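Local coordinates for glucosamine kinase (Streptacidiphilus jiangxiensis, PDB 6HWJ), which catalyses the ATP-dependent, magnesium-requiring phosphorylation of D-glucosamine to D-glucosamine 6-phosphate and, to a lesser extent, acts on glucose, at residues T224-M229 against G299-G304; R228-L233 against A336-G341; L257-A262 against A413-P418. All blocks are in the same frame, centred on the assembly; numbering follows the deposited sequence.

Interaction 1: T224-M229 against G299-G304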
loop_
_atom_site.group_PDB
_atom_site.type_symbol
_atom_site.label_atom_id
_atom_site.label_comp_id
_atom_site.label_asym_id
_atom_site.label_seq_id
_atom_site.Cartn_x
_atom_site.Cartn_y
_atom_site.Cartn_z
ATOM N N THR A 224 -1.370 -15.852 -8.944
ATOM C CA THR A 224 -0.145 -15.808 -9.729
ATOM C C THR A 224 0.572 -14.470 -9.562
ATOM O O THR A 224 1.809 -14.427 -9.428
ATOM C CB THR A 224 -0.480 -16.100 -11.208
ATOM O OG1 THR A 224 -0.836 -17.481 -11.346
ATOM C CG2 THR A 224 0.689 -15.785 -12.108
ATOM N N LEU A 225 -0.178 -13.372 -9.548
ATOM C CA LEU A 225 0.426 -12.049 -9.390
ATOM C C LEU A 225 1.137 -11.926 -8.046
ATOM O O LEU A 225 2.281 -11.454 -7.978
ATOM C CB LEU A 225 -0.655 -10.956 -9.535
ATOM C CG LEU A 225 -0.240 -9.493 -9.345
ATOM C CD1 LEU A 225 -1.247 -8.561 -10.014
ATOM C CD2 LEU A 225 -0.147 -9.110 -7.849
ATOM N N THR A 226 0.475 -12.352 -6.973
ATOM C CA THR A 226 1.044 -12.296 -5.635
ATOM C C THR A 226 2.327 -13.118 -5.541
ATOM O O THR A 226 3.290 -12.693 -4.893
ATOM C CB THR A 226 0.021 -12.805 -4.615
ATOM O OG1 THR A 226 -1.230 -12.123 -4.794
ATOM C CG2 THR A 226 0.529 -12.589 -3.185
ATOM N N ALA A 227 2.360 -14.283 -6.196
ATOM C CA ALA A 227 3.556 -15.123 -6.178
ATOM C C ALA A 227 4.700 -14.494 -6.962
ATOM O O ALA A 227 5.861 -14.519 -6.517
ATOM C CB ALA A 227 3.240 -16.518 -6.729
ATOM N N ARG A 228 4.400 -13.920 -8.128
ATOM C CA ARG A 228 5.416 -13.199 -8.888
ATOM C C ARG A 228 5.943 -12.009 -8.088
ATOM O O ARG A 228 7.151 -11.722 -8.097
ATOM C CB ARG A 228 4.838 -12.726 -10.223
ATOM C CG ARG A 228 4.493 -13.851 -11.198
ATOM C CD ARG A 228 3.706 -13.307 -12.397
ATOM N NE ARG A 228 3.512 -14.353 -13.408
ATOM C CZ ARG A 228 2.734 -14.223 -14.481
ATOM N NH1 ARG A 228 2.045 -13.101 -14.685
ATOM N NH2 ARG A 228 2.631 -15.220 -15.344
ATOM N N MET A 229 5.040 -11.278 -7.440
ATOM C CA MET A 229 5.423 -10.148 -6.595
ATOM C C MET A 229 6.355 -10.603 -5.472
ATOM O O MET A 229 7.447 -10.041 -5.291
ATOM C CB MET A 229 4.156 -9.489 -6.033
ATOM C CG MET A 229 4.394 -8.241 -5.195
ATOM S SD MET A 229 2.829 -7.582 -4.531
ATOM C CE MET A 229 2.520 -8.736 -3.199
ATOM N N GLY A 299 2.167 -5.446 2.260
ATOM C CA GLY A 299 1.880 -4.995 3.608
ATOM C C GLY A 299 0.516 -4.372 3.808
ATOM O O GLY A 299 0.142 -4.106 4.956
ATOM N N ASP A 300 -0.228 -4.134 2.740
ATOM C CA ASP A 300 -1.586 -3.595 2.847
ATOM C C ASP A 300 -2.370 -4.132 1.656
ATOM O O ASP A 300 -2.956 -3.383 0.869
ATOM C CB ASP A 300 -1.565 -2.069 2.900
ATOM C CG ASP A 300 -2.942 -1.469 3.144
ATOM O OD1 ASP A 300 -3.778 -2.132 3.777
ATOM O OD2 ASP A 300 -3.173 -0.333 2.679
ATOM N N PHE A 301 -2.351 -5.455 1.505
ATOM C CA PHE A 301 -2.678 -6.130 0.251
ATOM C C PHE A 301 -4.123 -6.586 0.290
ATOM O O PHE A 301 -4.515 -7.346 1.186
ATOM C CB PHE A 301 -1.713 -7.305 0.053
ATOM C CG PHE A 301 -1.653 -7.831 -1.351
ATOM C CD1 PHE A 301 -1.337 -7.003 -2.413
ATOM C CD2 PHE A 301 -1.868 -9.167 -1.599
ATOM C CE1 PHE A 301 -1.271 -7.499 -3.692
ATOM C CE2 PHE A 301 -1.805 -9.662 -2.891
ATOM C CZ PHE A 301 -1.496 -8.819 -3.934
ATOM N N HIS A 302 -4.910 -6.130 -0.682
ATOM C CA HIS A 302 -6.322 -6.486 -0.791
ATOM C C HIS A 302 -6.781 -6.066 -2.180
ATOM O O HIS A 302 -6.035 -5.425 -2.933
ATOM C CB HIS A 302 -7.152 -5.826 0.317
ATOM C CG HIS A 302 -7.056 -4.335 0.344
ATOM N ND1 HIS A 302 -7.769 -3.532 -0.509
ATOM C CD2 HIS A 302 -6.338 -3.497 1.135
ATOM C CE1 HIS A 302 -7.497 -2.260 -0.252
ATOM N NE2 HIS A 302 -6.624 -2.213 0.741
ATOM N N VAL A 303 -8.024 -6.426 -2.520
ATOM C CA VAL A 303 -8.466 -6.246 -3.907
ATOM C C VAL A 303 -8.509 -4.780 -4.281
ATOM O O VAL A 303 -8.446 -4.436 -5.459
ATOM C CB VAL A 303 -9.850 -6.894 -4.163
ATOM C CG1 VAL A 303 -9.817 -8.360 -3.843
ATOM C CG2 VAL A 303 -10.942 -6.156 -3.384
ATOM N N GLY A 304 -8.671 -3.888 -3.300
ATOM C CA GLY A 304 -8.654 -2.459 -3.589
ATOM C C GLY A 304 -7.318 -1.938 -4.064
ATOM O O GLY A 304 -7.261 -0.800 -4.531
#

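Interaction 2: R228-L233 against A336-G341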
loop_
_atom_site.group_PDB
_atom_site.type_symbol
_atom_site.label_atom_id
_atom_site.label_comp_id
_atom_site.label_asym_id
_atom_site.label_seq_id
_atom_site.Cartn_x
_atom_site.Cartn_y
_atom_site.Cartn_z
ATOM N N ARG A 228 4.400 -13.920 -8.128
ATOM C CA ARG A 228 5.416 -13.199 -8.888
ATOM C C ARG A 228 5.943 -12.009 -8.088
ATOM O O ARG A 228 7.151 -11.722 -8.097
ATOM C CB ARG A 228 4.838 -12.726 -10.223
ATOM C CG ARG A 228 4.493 -13.851 -11.198
ATOM C CD ARG A 228 3.706 -13.307 -12.397
ATOM N NE ARG A 228 3.512 -14.353 -13.408
ATOM C CZ ARG A 228 2.734 -14.223 -14.481
ATOM N NH1 ARG A 228 2.045 -13.101 -14.685
ATOM N NH2 ARG A 228 2.631 -15.220 -15.344
ATOM N N MET A 229 5.040 -11.278 -7.440
ATOM C CA MET A 229 5.423 -10.148 -6.595
ATOM C C MET A 229 6.355 -10.603 -5.472
ATOM O O MET A 229 7.447 -10.041 -5.291
ATOM C CB MET A 229 4.156 -9.489 -6.033
ATOM C CG MET A 229 4.394 -8.241 -5.195
ATOM S SD MET A 229 2.829 -7.582 -4.531
ATOM C CE MET A 229 2.520 -8.736 -3.199
ATOM N N HIS A 230 5.963 -11.655 -4.735
ATOM C CA HIS A 230 6.790 -12.105 -3.615
ATOM C C HIS A 230 8.141 -12.641 -4.081
ATOM O O HIS A 230 9.170 -12.391 -3.446
ATOM C CB HIS A 230 6.050 -13.168 -2.800
ATOM C CG HIS A 230 4.941 -12.622 -1.969
ATOM N ND1 HIS A 230 3.929 -13.412 -1.465
ATOM C CD2 HIS A 230 4.686 -11.365 -1.540
ATOM C CE1 HIS A 230 3.103 -12.659 -0.766
ATOM N NE2 HIS A 230 3.539 -11.412 -0.803
ATOM N N ALA A 231 8.164 -13.383 -5.184
ATOM C CA ALA A 231 9.424 -13.918 -5.684
ATOM C C ALA A 231 10.404 -12.798 -5.994
ATOM O O ALA A 231 11.603 -12.922 -5.728
ATOM C CB ALA A 231 9.182 -14.782 -6.924
ATOM N N ALA A 232 9.915 -11.697 -6.558
ATOM C CA ALA A 232 10.783 -10.574 -6.868
ATOM C C ALA A 232 11.230 -9.858 -5.602
ATOM O O ALA A 232 12.402 -9.492 -5.475
ATOM C CB ALA A 232 10.061 -9.575 -7.795
ATOM N N LEU A 233 10.304 -9.615 -4.671
ATOM C CA LEU A 233 10.665 -8.936 -3.432
ATOM C C LEU A 233 11.640 -9.776 -2.623
ATOM O O LEU A 233 12.572 -9.244 -2.002
ATOM C CB LEU A 233 9.404 -8.627 -2.624
ATOM C CG LEU A 233 8.391 -7.694 -3.269
ATOM C CD1 LEU A 233 7.148 -7.603 -2.421
ATOM C CD2 LEU A 233 8.951 -6.289 -3.546
ATOM N N ALA A 336 2.951 -14.791 3.938
ATOM C CA ALA A 336 1.588 -15.225 4.185
ATOM C C ALA A 336 0.690 -14.077 4.624
ATOM O O ALA A 336 -0.537 -14.170 4.481
ATOM C CB ALA A 336 1.569 -16.336 5.234
ATOM N N LEU A 337 1.260 -12.995 5.155
ATOM C CA LEU A 337 0.454 -11.836 5.500
ATOM C C LEU A 337 -0.245 -11.256 4.271
ATOM O O LEU A 337 -1.449 -10.964 4.305
ATOM C CB LEU A 337 1.329 -10.772 6.172
ATOM C CG LEU A 337 0.590 -9.474 6.506
ATOM C CD1 LEU A 337 -0.415 -9.709 7.636
ATOM C CD2 LEU A 337 1.582 -8.362 6.905
ATOM N N ASP A 338 0.493 -11.068 3.169
ATOM C CA ASP A 338 -0.154 -10.620 1.932
ATOM C C ASP A 338 -1.175 -11.644 1.467
ATOM O O ASP A 338 -2.240 -11.285 0.940
ATOM C CB ASP A 338 0.863 -10.386 0.814
ATOM C CG ASP A 338 1.753 -9.166 1.042
ATOM O OD1 ASP A 338 1.394 -8.252 1.823
ATOM O OD2 ASP A 338 2.825 -9.126 0.395
ATOM N N VAL A 339 -0.841 -12.932 1.601
ATOM C CA VAL A 339 -1.734 -13.994 1.133
ATOM C C VAL A 339 -3.076 -13.894 1.837
ATOM O O VAL A 339 -4.127 -13.894 1.189
ATOM C CB VAL A 339 -1.092 -15.373 1.348
ATOM C CG1 VAL A 339 -2.099 -16.468 1.142
ATOM C CG2 VAL A 339 0.110 -15.562 0.425
ATOM N N VAL A 340 -3.061 -13.782 3.176
ATOM C CA VAL A 340 -4.316 -13.743 3.910
ATOM C C VAL A 340 -5.041 -12.434 3.667
ATOM O O VAL A 340 -6.275 -12.389 3.697
ATOM C CB VAL A 340 -4.101 -13.978 5.421
ATOM C CG1 VAL A 340 -3.488 -15.349 5.665
ATOM C CG2 VAL A 340 -3.270 -12.866 6.046
ATOM N N GLY A 341 -4.310 -11.350 3.460
ATOM C CA GLY A 341 -4.957 -10.083 3.105
ATOM C C GLY A 341 -5.802 -10.214 1.844
ATOM O O GLY A 341 -6.945 -9.760 1.799
#

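Interaction 3: L257-A262 against A413-P418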
loop_
_atom_site.group_PDB
_atom_site.type_symbol
_atom_site.label_atom_id
_atom_site.label_comp_id
_atom_site.label_asym_id
_atom_site.label_seq_id
_atom_site.Cartn_x
_atom_site.Cartn_y
_atom_site.Cartn_z
ATOM N N LEU A 257 -8.042 -8.577 19.493
ATOM C CA LEU A 257 -9.186 -9.435 19.780
ATOM C C LEU A 257 -9.943 -8.936 21.009
ATOM O O LEU A 257 -11.175 -8.817 20.993
ATOM C CB LEU A 257 -8.701 -10.880 19.974
ATOM C CG LEU A 257 -9.756 -11.910 20.357
ATOM C CD1 LEU A 257 -10.869 -11.981 19.326
ATOM C CD2 LEU A 257 -9.105 -13.269 20.538
ATOM N N ASP A 258 -9.217 -8.641 22.092
ATOM C CA ASP A 258 -9.870 -8.132 23.296
ATOM C C ASP A 258 -10.646 -6.850 23.003
ATOM O O ASP A 258 -11.785 -6.687 23.460
ATOM C CB ASP A 258 -8.838 -7.900 24.394
ATOM C CG ASP A 258 -8.278 -9.193 24.945
ATOM O OD1 ASP A 258 -8.944 -10.240 24.806
ATOM O OD2 ASP A 258 -7.171 -9.165 25.522
ATOM N N GLU A 259 -10.060 -5.938 22.228
ATOM C CA GLU A 259 -10.759 -4.699 21.909
ATOM C C GLU A 259 -12.033 -4.980 21.122
ATOM O O GLU A 259 -13.094 -4.409 21.408
ATOM C CB GLU A 259 -9.845 -3.751 21.140
ATOM C CG GLU A 259 -10.435 -2.359 20.960
ATOM C CD GLU A 259 -9.527 -1.436 20.168
ATOM O OE1 GLU A 259 -8.305 -1.691 20.122
ATOM O OE2 GLU A 259 -10.042 -0.459 19.581
ATOM N N ALA A 260 -11.949 -5.849 20.104
ATOM C CA ALA A 260 -13.137 -6.186 19.327
ATOM C C ALA A 260 -14.210 -6.818 20.202
ATOM O O ALA A 260 -15.386 -6.465 20.098
ATOM C CB ALA A 260 -12.768 -7.123 18.178
ATOM N N VAL A 261 -13.822 -7.745 21.081
ATOM C CA VAL A 261 -14.784 -8.377 21.980
ATOM C C VAL A 261 -15.459 -7.345 22.870
ATOM O O VAL A 261 -16.642 -7.489 23.214
ATOM C CB VAL A 261 -14.091 -9.468 22.824
ATOM C CG1 VAL A 261 -14.975 -9.900 23.959
ATOM C CG2 VAL A 261 -13.731 -10.662 21.967
ATOM N N ALA A 262 -14.730 -6.296 23.262
ATOM C CA ALA A 262 -15.265 -5.291 24.174
ATOM C C ALA A 262 -16.081 -4.212 23.466
ATOM O O ALA A 262 -16.750 -3.425 24.140
ATOM C CB ALA A 262 -14.123 -4.625 24.952
ATOM N N ALA A 413 -15.160 -1.547 11.578
ATOM C CA ALA A 413 -16.591 -1.308 11.658
ATOM C C ALA A 413 -16.934 -0.410 12.837
ATOM O O ALA A 413 -17.615 0.610 12.673
ATOM C CB ALA A 413 -17.337 -2.647 11.757
ATOM N N VAL A 414 -16.489 -0.779 14.041
ATOM C CA VAL A 414 -16.919 -0.047 15.224
ATOM C C VAL A 414 -16.346 1.370 15.213
ATOM O O VAL A 414 -16.941 2.284 15.776
ATOM C CB VAL A 414 -16.537 -0.793 16.517
ATOM C CG1 VAL A 414 -17.253 -2.148 16.571
ATOM C CG2 VAL A 414 -15.016 -0.968 16.629
ATOM N N ARG A 415 -15.223 1.583 14.536
ATOM C CA ARG A 415 -14.605 2.899 14.508
ATOM C C ARG A 415 -15.119 3.786 13.374
ATOM O O ARG A 415 -15.089 5.020 13.508
ATOM C CB ARG A 415 -13.084 2.771 14.365
ATOM C CG ARG A 415 -12.397 2.106 15.533
ATOM C CD ARG A 415 -10.975 1.732 15.161
ATOM N NE ARG A 415 -10.275 1.056 16.257
ATOM C CZ ARG A 415 -9.074 0.496 16.136
ATOM N NH1 ARG A 415 -8.439 0.523 14.971
ATOM N NH2 ARG A 415 -8.514 -0.094 17.177
ATOM N N HIS A 416 -15.582 3.207 12.281
ATOM C CA HIS A 416 -15.850 3.971 11.064
ATOM C C HIS A 416 -17.165 3.635 10.387
ATOM O O HIS A 416 -17.697 4.504 9.682
ATOM C CB HIS A 416 -14.717 3.746 10.037
ATOM C CG HIS A 416 -13.350 4.051 10.572
ATOM N ND1 HIS A 416 -12.440 3.063 10.892
ATOM C CD2 HIS A 416 -12.743 5.233 10.846
ATOM C CE1 HIS A 416 -11.328 3.621 11.342
ATOM N NE2 HIS A 416 -11.486 4.935 11.332
ATOM N N LEU A 417 -17.709 2.437 10.545
ATOM C CA LEU A 417 -18.850 1.991 9.764
ATOM C C LEU A 417 -19.548 0.850 10.494
ATOM O O LEU A 417 -19.298 -0.315 10.191
ATOM C CB LEU A 417 -18.403 1.558 8.376
ATOM C CG LEU A 417 -19.499 1.411 7.310
ATOM C CD1 LEU A 417 -20.134 2.760 6.969
ATOM C CD2 LEU A 417 -18.929 0.735 6.077
ATOM N N PRO A 418 -20.426 1.155 11.456
ATOM C CA PRO A 418 -20.876 0.115 12.394
ATOM C C PRO A 418 -21.485 -1.122 11.751
ATOM O O PRO A 418 -21.300 -2.224 12.285
ATOM C CB PRO A 418 -21.906 0.862 13.256
ATOM C CG PRO A 418 -21.403 2.289 13.257
ATOM C CD PRO A 418 -20.865 2.503 11.865
#

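Interaction 1: T224-M229 against G299-G304
The neighbours Leu-225 and Thr-226, with Met-229 about one turn further along helix 212-234, all meet one group across this contact, the ring of Phe-301. Leu-225 comes first and touches least: its CD2 methyl lies 4.2 Å from Phe-301 CZ, close to the ring plane, so it packs against the rim. Thr-226 reaches the same rim with its hydroxyl, OG1 standing 3.2 Å from Phe-301 CE2 and 3.4 Å from Phe-301 CZ. No hydrogen bond crosses here. The chi1 of -51° sets OG1 beside the backbone N, where it bonds to the carbonyl of Leu-222 one turn earlier, and CG2 packs 3.8 Å from Phe-301 CE2. Met-229 addresses the ring differently. Its chain runs out extended through chi2 and then bends at chi3 (77°), which brings CE over one face of Phe-301, 4.2 Å from the ring centroid and 16° off the normal. This is a CH-pi contact made by the terminal methyl; SD, 4.8 Å from the centroid, approaches obliquely and adds a Met-aromatic component.

Beyond the two segments, Met-342 of helix 335-356 and Val-315 of strand 312-315 also touch Phe-301, and the His-298 ring meets it at an inclined angle. Asp-300, which binds D-glucosamine, directly precedes this phenylalanine, and Gln-305, a magnesium ligand, follows four residues later. With a methyl over one face, a hydroxyl and a methyl at the rim, and no polar bond across, the contact holds the substrate- and metal-binding loop to the helix by dispersion and weak CH-pi and sulfur-aromatic forces.

Interaction 2: R228-L233 against A336-G341
His-230 and Asp-338 supply the hydrogen bond that joins these two antiparallel helical segments, whose axes come within 11.4 Å and run 162° apart in direction. His-230 NE2 donates to Asp-338 OD2 over 2.7 Å with an N-H...O angle of 163°. The oxygen lies only 5° out of the imidazole plane and accepts through its anti lone pair, while ring and carboxylate are nearly coplanar. Both ring nitrogens are engaged, since ND1 is hydrogen-bonded to the hydroxyl of Tyr-380, which should fix the ring's rotation. The carboxylate is gripped more fully: OD2 also receives the backbone N-H of His-298, and OD1 that of Gly-299, just before the D-glucosamine ligand Asp-300. The buried pair thus joins two helices to the substrate-binding loop, consistent with second-shell support. Three N-H groups would probably favour the ionised carboxylate.

Other packing is sparse. Its apolar part is the CG2 methyl of Val-339, which meets the ring edge 4.3 Å from His-230 CE1. Met-229 sets its CE methyl against the carboxylate oxygen, 3.6 Å from Asp-338 OD2, the side chains crossing at about a right angle.

Around this pair, helix 362-386 packs on Val-339 through Phe-376 and Leu-377. Helix 148-157 lies against Met-229 and Leu-233 by way of Leu-155, and helix 398-416 meets Val-339 and Val-340, so helices 212-234 and 335-356 are joined within a larger helical bundle, beside the loop that follows strand 293-295.

Interaction 3: L257-A262 against A413-P418
The substrate specificity determinant motif inferred for this kinase includes all of segment 413-418, and Arg-415 within it forms a salt bridge to Glu-259 of helix 243-263. Arg-415 NH2 donates to Glu-259 OE2 over 2.9 Å, and the N-H...O angle of 169° makes the bond almost straight. OE2 approaches at the guanidinium edge, near its plane. On the acceptor side, NH2 meets OE2 on its syn side but 32° out of the carboxylate plane, and the two flat groups are turned 41° against each other. Arg-415 NE is 3.7 Å from Glu-259 OE2, and NH2 is 3.4 Å from Glu-259 OE1, so this is a single-bond bridge and not a paired, bidentate one.

The motif covers the last turns of helix 398-416 and the chain just beyond. Glu-409, an experimentally identified D-glucosamine ligand, belongs to it too. The bridge links the later part of the motif to helix 243-263; the Arg-415 side chain lies about 10 Å from that of Glu-409, probably outside direct contact with the sugar.

Torsions explain how the two residues meet. Glu-259 has CG anti to the backbone N and continues extended toward the other helix. Arg-415 leaves its backbone without aiming at that helix, but its chain, straight from CG to NE, carries the guanidinium across. Nearby, Ala-260 packs on Val-407, Tyr-410 and Leu-411 of helix 398-416, while Arg-408 NH1 lies close to Arg-415 NH1; the carboxylate of Glu-259 probably offsets part of the positive charge gathered there.

How the interactions relate
Interactions 1 and 2 form one continuous unit: their centres are 6 Å apart, both use helix 212-234, and Met-229 takes part in each. The loop and helix 335-356 also meet directly, through the backbone-to-carboxylate bonding at Asp-338 and through Phe-301 CD2 packing 3.3 Å from Asp-338 O. Both border the catalytic region, with the side chain of Phe-301 about 9 Å from a bound magnesium ion and that of Asp-338 about 7 Å from that of Asp-300, a D-glucosamine ligand. Interaction 3 is separate and superficial, its centre 26 Å from that of interaction 1 and 27 Å from that of interaction 2, and is related to the sugar site through the proposed specificity motif, which also contains Glu-409.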